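Local coordinates for calcium homeostasis modulator protein 5 (Homo sapiens, PDB 7D60), which may assemble into undecameric, cone-shaped large-pore channels whose gating and ion conductance are likely regulated by membrane lipids, at residues E46-T49 / Y50-F54; T161-P165 / T166-E170; S174-A177 / Q178-L182. One frame throughout, in Å; residues are numbered along the deposited sequence.

All three contacts are local, each within one run of chain. Contacts 2 and 3 adjoin in sequence and share helix 168-203, whereas contact 1 begins helix 47-68. Contact 2 is the most peripheral, a probably extracellular turn with several exposed residues and mixed amide, thioether and backbone contacts. Contact 1, the first turns of S2, is partly buried and largely backbone-bonded. Contact 3, early in S4, is the most buried, and the one whose glutamines and serines reach other chains, helices and lipid. Within one chain, contacts 1 and 3 have centres about 17 Å apart and do not touch, yet between neighbouring subunits Tyr50 meets Gln180, so they form part of one interface.

Contact 1: residues E46-T49 / Y50-F54; sequences ENMT and YGLVF
Gly51 N donates to Asn47 O over 3.3 Å, with an N-H...O angle of 164°, the straightest backbone bond in this opening of helix 47-68. Its neighbours are weaker: Tyr50 N reaches Glu46 O at 3.4 Å, while the weak bonds from Leu52 N to Met48 O and from Val53 N to Thr49 O carry the i to i+4 pattern onward. Glu46 holds the N-cap position, and its carbonyl also packs against the tyrosine, Glu46 O lying 3.3 Å from Tyr50 CB. With CG anti to the backbone N (chi1 -179°), the Tyr50 ring leads away from the residues before it. There it meets the Phe39 ring and packs on Pro42 and Cys127, while its OH hydrogen-bonds Gln180 OE1 of a neighbouring subunit. On another side, Met48 SD and Leu52 CD2 come within 4.4 Å, a light apolar contact one turn apart. Val53 lays its CG2 beside the carbonyl of Thr49, CG2 to Thr49 O being 3.3 Å. Tyrosine suits position 50 because it offers both a flat apolar surface and a polar end: the ring packs against the loop of its own chain and the hydroxyl bonds the next subunit, so one side chain joins the start of S2 to both.

Contact 2: residues T161-P165 / T166-E170; sequences TSMLP and TVNEE
The flat amide of Asn168 turns its polar edge to the loop residues Thr161 and Met163: Thr161 O lies almost in its plane beyond ND2, Met163 CG meets OD1 a little off one face, and Thr161 CB lies off the other. The asparagine stands just past a type I beta turn, Leu164 to Val167, which delivers the probably extracellular chain into helix 168-203, the helix that carries S4. ND2 gives a weak hydrogen bond to Thr161 O at 3.4 Å, the N-H...O angle being 137°. OD1 merely packs on the thioether chain, with Met163 CG 3.3 Å away and Met163 SD farther along at 3.9 Å. The two side chains cross at a slant. Asn168 reaches back in this way because its CG stands anti to its own carbonyl carbon (chi1 -72°). An asparagine suits the spot, since a short amide can help link the start of a helix to the loop that feeds it, here through a weak bond.

Pro165 and Thr166 occupy the two central positions of the turn; the proline ring restricts phi to the range the first of them needs. Val167 N closes the turn on Leu164 O, almost linear at 176° and in the carbonyl plane. Next comes a weak bond from Glu169 N to Pro165 O. Around the turn the apolar groups gather on Val167. Its two methyls divide the work: CG1 meets Met163 CE at 4.3 Å, and CG2 meets Leu164 CB at 4.1 Å. Met163, buried, also packs on Glu148, earlier in the same long loop. The valine's branch point sits close to two successive carbonyls, with Val167 CB 3.4 Å from Met163 O.

Contact 3: residues S174-A177 / Q178-L182; sequences SLQA and QSQIL
Two weak backbone bonds join the segments: Ser179 N to Leu175 O at 3.5 Å and Ile181 N to Ala177 O at 3.4 Å. Alkyl groups pack against carbonyls beside them. Ile181 CG1 lies 3.4 Å from Ala177 O, and Gln180 CG comes within 3.5 Å of Gln176 O. Leu175 sends CD2 to within 4.0 Å of Gln178 OE1. All this belongs to helix 168-203, where the chain enters transmembrane segment S4.

Gln176 bends at chi2 (-106°), bringing its NE2 3.6 Å from Gln180 NE2; the two amides pass obliquely, their planes 49° apart, in contact but not hydrogen-bonded to each other. The polar ends find their partners beyond this stretch: Gln176 touches a bound dioctanoyl phosphatidic acid, Ser179 OG hydrogen-bonds Leu119 O, and Gln180, extended beyond CG, hydrogen-bonds Leu120 O through NE2 and Tyr50 OH of a neighbouring subunit through OE1. Replacing Gln180 with leucine would probably leave that tyrosine hydroxyl and the Leu120 carbonyl without their amide partners. Earlier on the helix, small Ala177 suits a face that packs on Glu46 of the same neighbouring subunit, to whose OE1 Ser174 OG makes a weak hydrogen bond.

Contact 1: residues E46-T49 / Y50-F54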
loop_
_atom_site.group_PDB
_atom_site.type_symbol
_atom_site.label_atom_id
_atom_site.label_comp_id
_atom_site.label_asym_id
_atom_site.label_seq_id
_atom_site.Cartn_x
_atom_site.Cartn_y
_atom_site.Cartn_z
ATOM N N GLU A 46 -58.489 7.606 2.237
ATOM C CA GLU A 46 -57.817 6.322 2.372
ATOM C C GLU A 46 -56.578 6.413 3.253
ATOM O O GLU A 46 -55.604 5.695 3.023
ATOM C CB GLU A 46 -57.444 5.771 0.997
ATOM C CG GLU A 46 -56.755 6.783 0.094
ATOM C CD GLU A 46 -56.362 6.204 -1.256
ATOM O OE1 GLU A 46 -57.129 6.371 -2.228
ATOM O OE2 GLU A 46 -55.280 5.586 -1.346
ATOM N N ASN A 47 -56.591 7.298 4.248
ATOM C CA ASN A 47 -55.471 7.388 5.177
ATOM C C ASN A 47 -55.475 6.243 6.171
ATOM O O ASN A 47 -54.410 5.764 6.568
ATOM C CB ASN A 47 -55.505 8.713 5.933
ATOM C CG ASN A 47 -54.551 9.716 5.374
ATOM O OD1 ASN A 47 -53.698 9.379 4.571
ATOM N ND2 ASN A 47 -54.656 10.949 5.826
ATOM N N MET A 48 -56.663 5.815 6.595
ATOM C CA MET A 48 -56.770 4.784 7.618
ATOM C C MET A 48 -56.303 3.435 7.097
ATOM O O MET A 48 -55.571 2.728 7.786
ATOM C CB MET A 48 -58.206 4.700 8.122
ATOM C CG MET A 48 -58.429 3.686 9.219
ATOM S SD MET A 48 -57.534 4.060 10.735
ATOM C CE MET A 48 -58.811 4.877 11.682
ATOM N N THR A 49 -56.684 3.074 5.872
ATOM C CA THR A 49 -56.287 1.785 5.318
ATOM C C THR A 49 -54.818 1.764 4.917
ATOM O O THR A 49 -54.168 0.724 5.024
ATOM C CB THR A 49 -57.171 1.446 4.122
ATOM O OG1 THR A 49 -58.532 1.738 4.446
ATOM C CG2 THR A 49 -57.065 -0.018 3.762
ATOM N N TYR A 50 -54.274 2.893 4.480
ATOM C CA TYR A 50 -52.906 2.908 3.978
ATOM C C TYR A 50 -51.880 2.773 5.095
ATOM O O TYR A 50 -50.884 2.062 4.939
ATOM C CB TYR A 50 -52.662 4.189 3.189
ATOM C CG TYR A 50 -51.286 4.307 2.601
ATOM C CD1 TYR A 50 -50.363 5.180 3.135
ATOM C CD2 TYR A 50 -50.914 3.554 1.506
ATOM C CE1 TYR A 50 -49.114 5.303 2.593
ATOM C CE2 TYR A 50 -49.659 3.668 0.963
ATOM C CZ TYR A 50 -48.765 4.541 1.513
ATOM O OH TYR A 50 -47.511 4.661 0.980
ATOM N N GLY A 51 -52.095 3.444 6.224
ATOM C CA GLY A 51 -51.126 3.376 7.300
ATOM C C GLY A 51 -51.243 2.141 8.153
ATOM O O GLY A 51 -50.262 1.738 8.781
ATOM N N LEU A 52 -52.416 1.527 8.179
ATOM C CA LEU A 52 -52.682 0.344 8.974
ATOM C C LEU A 52 -52.310 -0.938 8.242
ATOM O O LEU A 52 -52.320 -2.007 8.853
ATOM C CB LEU A 52 -54.161 0.341 9.355
ATOM C CG LEU A 52 -54.775 -0.426 10.502
ATOM C CD1 LEU A 52 -54.180 0.106 11.763
ATOM C CD2 LEU A 52 -56.255 -0.171 10.504
ATOM N N VAL A 53 -51.995 -0.853 6.954
ATOM C CA VAL A 53 -51.470 -1.978 6.187
ATOM C C VAL A 53 -49.951 -2.037 6.273
ATOM O O VAL A 53 -49.374 -3.112 6.420
ATOM C CB VAL A 53 -51.977 -1.882 4.727
ATOM C CG1 VAL A 53 -51.094 -2.625 3.758
ATOM C CG2 VAL A 53 -53.374 -2.440 4.630
ATOM N N PHE A 54 -49.272 -0.892 6.267
ATOM C CA PHE A 54 -47.826 -0.870 6.458
ATOM C C PHE A 54 -47.404 -1.247 7.872
ATOM O O PHE A 54 -46.218 -1.490 8.102
ATOM C CB PHE A 54 -47.274 0.511 6.129
ATOM C CG PHE A 54 -46.801 0.663 4.719
ATOM C CD1 PHE A 54 -47.700 0.894 3.694
ATOM C CD2 PHE A 54 -45.454 0.603 4.422
ATOM C CE1 PHE A 54 -47.264 1.047 2.405
ATOM C CE2 PHE A 54 -45.014 0.756 3.136
ATOM C CZ PHE A 54 -45.920 0.979 2.126
#

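Contact 2: residues T161-P165 / T166-E170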
loop_
_atom_site.group_PDB
_atom_site.type_symbol
_atom_site.label_atom_id
_atom_site.label_comp_id
_atom_site.label_asym_id
_atom_site.label_seq_id
_atom_site.Cartn_x
_atom_site.Cartn_y
_atom_site.Cartn_z
ATOM N N THR A 161 -52.575 22.996 4.349
ATOM C CA THR A 161 -53.792 23.151 5.129
ATOM C C THR A 161 -53.855 24.592 5.606
ATOM O O THR A 161 -52.847 25.138 6.066
ATOM C CB THR A 161 -53.818 22.188 6.315
ATOM O OG1 THR A 161 -53.504 20.872 5.854
ATOM C CG2 THR A 161 -55.204 22.144 6.916
ATOM N N SER A 162 -55.026 25.211 5.485
ATOM C CA SER A 162 -55.172 26.632 5.799
ATOM C C SER A 162 -55.629 26.828 7.244
ATOM O O SER A 162 -56.706 27.350 7.524
ATOM C CB SER A 162 -56.136 27.289 4.819
ATOM O OG SER A 162 -56.051 28.702 4.887
ATOM N N MET A 163 -54.794 26.377 8.176
ATOM C CA MET A 163 -55.028 26.629 9.593
ATOM C C MET A 163 -53.726 27.009 10.294
ATOM O O MET A 163 -53.372 26.442 11.328
ATOM C CB MET A 163 -55.718 25.451 10.284
ATOM C CG MET A 163 -55.127 24.082 10.029
ATOM S SD MET A 163 -56.111 22.770 10.777
ATOM C CE MET A 163 -56.348 23.425 12.421
ATOM N N LEU A 164 -52.994 27.987 9.716
ATOM C CA LEU A 164 -51.907 28.714 10.379
ATOM C C LEU A 164 -50.734 27.825 10.784
ATOM O O LEU A 164 -50.679 27.375 11.934
ATOM C CB LEU A 164 -52.431 29.475 11.600
ATOM C CG LEU A 164 -51.609 30.686 12.036
ATOM C CD1 LEU A 164 -51.433 31.651 10.880
ATOM C CD2 LEU A 164 -52.272 31.376 13.211
ATOM N N PRO A 165 -49.787 27.544 9.857
ATOM C CA PRO A 165 -48.834 26.420 9.994
ATOM C C PRO A 165 -47.982 26.283 11.257
ATOM O O PRO A 165 -47.218 25.321 11.360
ATOM C CB PRO A 165 -47.909 26.623 8.788
ATOM C CG PRO A 165 -48.719 27.383 7.812
ATOM C CD PRO A 165 -49.566 28.302 8.617
ATOM N N THR A 166 -48.063 27.212 12.209
ATOM C CA THR A 166 -47.578 26.901 13.545
ATOM C C THR A 166 -48.543 26.001 14.305
ATOM O O THR A 166 -48.145 25.400 15.307
ATOM C CB THR A 166 -47.331 28.180 14.346
ATOM O OG1 THR A 166 -48.580 28.814 14.641
ATOM C CG2 THR A 166 -46.447 29.135 13.560
ATOM N N VAL A 167 -49.794 25.902 13.859
ATOM C CA VAL A 167 -50.732 24.947 14.438
ATOM C C VAL A 167 -50.582 23.574 13.784
ATOM O O VAL A 167 -50.782 22.547 14.438
ATOM C CB VAL A 167 -52.169 25.489 14.317
ATOM C CG1 VAL A 167 -53.165 24.629 15.075
ATOM C CG2 VAL A 167 -52.232 26.905 14.837
ATOM N N ASN A 168 -50.198 23.529 12.508
ATOM C CA ASN A 168 -49.979 22.249 11.844
ATOM C C ASN A 168 -48.710 21.570 12.334
ATOM O O ASN A 168 -48.629 20.339 12.328
ATOM C CB ASN A 168 -49.907 22.439 10.330
ATOM C CG ASN A 168 -51.249 22.766 9.722
ATOM O OD1 ASN A 168 -52.290 22.388 10.252
ATOM N ND2 ASN A 168 -51.233 23.469 8.599
ATOM N N GLU A 169 -47.714 22.344 12.754
ATOM C CA GLU A 169 -46.465 21.764 13.221
ATOM C C GLU A 169 -46.575 21.194 14.626
ATOM O O GLU A 169 -45.733 20.381 15.017
ATOM C CB GLU A 169 -45.351 22.808 13.165
ATOM C CG GLU A 169 -43.952 22.242 12.983
ATOM C CD GLU A 169 -43.835 21.304 11.793
ATOM O OE1 GLU A 169 -44.297 21.667 10.691
ATOM O OE2 GLU A 169 -43.273 20.202 11.961
ATOM N N GLU A 170 -47.585 21.591 15.391
ATOM C CA GLU A 170 -47.796 21.031 16.715
ATOM C C GLU A 170 -48.919 20.006 16.750
ATOM O O GLU A 170 -49.167 19.419 17.803
ATOM C CB GLU A 170 -48.065 22.142 17.732
ATOM C CG GLU A 170 -49.269 22.998 17.444
ATOM C CD GLU A 170 -50.480 22.588 18.250
ATOM O OE1 GLU A 170 -50.335 21.740 19.155
ATOM O OE2 GLU A 170 -51.574 23.128 17.990
#

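Contact 3: residues S174-A177 / Q178-L182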
loop_
_atom_site.group_PDB
_atom_site.type_symbol
_atom_site.label_atom_id
_atom_site.label_comp_id
_atom_site.label_asym_id
_atom_site.label_seq_id
_atom_site.Cartn_x
_atom_site.Cartn_y
_atom_site.Cartn_z
ATOM N N SER A 174 -48.064 16.102 18.421
ATOM C CA SER A 174 -48.959 15.458 19.368
ATOM C C SER A 174 -49.344 14.056 18.927
ATOM O O SER A 174 -49.772 13.249 19.754
ATOM C CB SER A 174 -50.209 16.312 19.560
ATOM O OG SER A 174 -51.131 15.681 20.425
ATOM N N LEU A 175 -49.218 13.754 17.637
ATOM C CA LEU A 175 -49.485 12.416 17.131
ATOM C C LEU A 175 -48.233 11.561 17.085
ATOM O O LEU A 175 -48.317 10.344 17.254
ATOM C CB LEU A 175 -50.096 12.486 15.730
ATOM C CG LEU A 175 -51.498 13.071 15.582
ATOM C CD1 LEU A 175 -51.826 13.251 14.121
ATOM C CD2 LEU A 175 -52.524 12.190 16.247
ATOM N N GLN A 176 -47.078 12.175 16.861
ATOM C CA GLN A 176 -45.809 11.468 16.871
ATOM C C GLN A 176 -45.382 11.072 18.276
ATOM O O GLN A 176 -44.530 10.195 18.430
ATOM C CB GLN A 176 -44.747 12.349 16.213
ATOM C CG GLN A 176 -43.506 11.656 15.696
ATOM C CD GLN A 176 -42.298 11.899 16.574
ATOM O OE1 GLN A 176 -42.287 12.814 17.394
ATOM N NE2 GLN A 176 -41.260 11.095 16.387
ATOM N N ALA A 177 -45.961 11.691 19.302
ATOM C CA ALA A 177 -45.683 11.342 20.685
ATOM C C ALA A 177 -46.686 10.363 21.267
ATOM O O ALA A 177 -46.365 9.684 22.242
ATOM C CB ALA A 177 -45.652 12.600 21.555
ATOM N N GLN A 178 -47.889 10.283 20.708
ATOM C CA GLN A 178 -48.838 9.263 21.130
ATOM C C GLN A 178 -48.434 7.881 20.648
ATOM O O GLN A 178 -48.789 6.883 21.278
ATOM C CB GLN A 178 -50.232 9.591 20.610
ATOM C CG GLN A 178 -51.111 10.324 21.580
ATOM C CD GLN A 178 -52.404 10.774 20.943
ATOM O OE1 GLN A 178 -52.696 10.429 19.803
ATOM N NE2 GLN A 178 -53.188 11.549 21.678
ATOM N N SER A 179 -47.709 7.800 19.535
ATOM C CA SER A 179 -47.278 6.514 19.014
ATOM C C SER A 179 -46.059 5.989 19.751
ATOM O O SER A 179 -45.902 4.776 19.903
ATOM C CB SER A 179 -46.967 6.625 17.529
ATOM O OG SER A 179 -45.627 6.998 17.320
ATOM N N GLN A 180 -45.179 6.881 20.200
ATOM C CA GLN A 180 -43.991 6.450 20.916
ATOM C C GLN A 180 -44.302 6.009 22.337
ATOM O O GLN A 180 -43.510 5.278 22.929
ATOM C CB GLN A 180 -42.956 7.565 20.917
ATOM C CG GLN A 180 -42.331 7.775 19.570
ATOM C CD GLN A 180 -41.270 8.834 19.583
ATOM O OE1 GLN A 180 -41.404 9.846 20.256
ATOM N NE2 GLN A 180 -40.204 8.607 18.840
ATOM N N ILE A 181 -45.433 6.431 22.894
ATOM C CA ILE A 181 -45.854 5.924 24.192
ATOM C C ILE A 181 -46.419 4.517 24.047
ATOM O O ILE A 181 -46.152 3.638 24.873
ATOM C CB ILE A 181 -46.855 6.906 24.831
ATOM C CG1 ILE A 181 -46.128 8.171 25.277
ATOM C CG2 ILE A 181 -47.576 6.301 26.012
ATOM C CD1 ILE A 181 -47.049 9.293 25.646
ATOM N N LEU A 182 -47.165 4.265 22.971
ATOM C CA LEU A 182 -47.644 2.919 22.678
ATOM C C LEU A 182 -46.524 1.977 22.267
ATOM O O LEU A 182 -46.665 0.765 22.427
ATOM C CB LEU A 182 -48.690 2.954 21.569
ATOM C CG LEU A 182 -50.041 3.576 21.892
ATOM C CD1 LEU A 182 -50.839 3.730 20.618
ATOM C CD2 LEU A 182 -50.785 2.724 22.889
#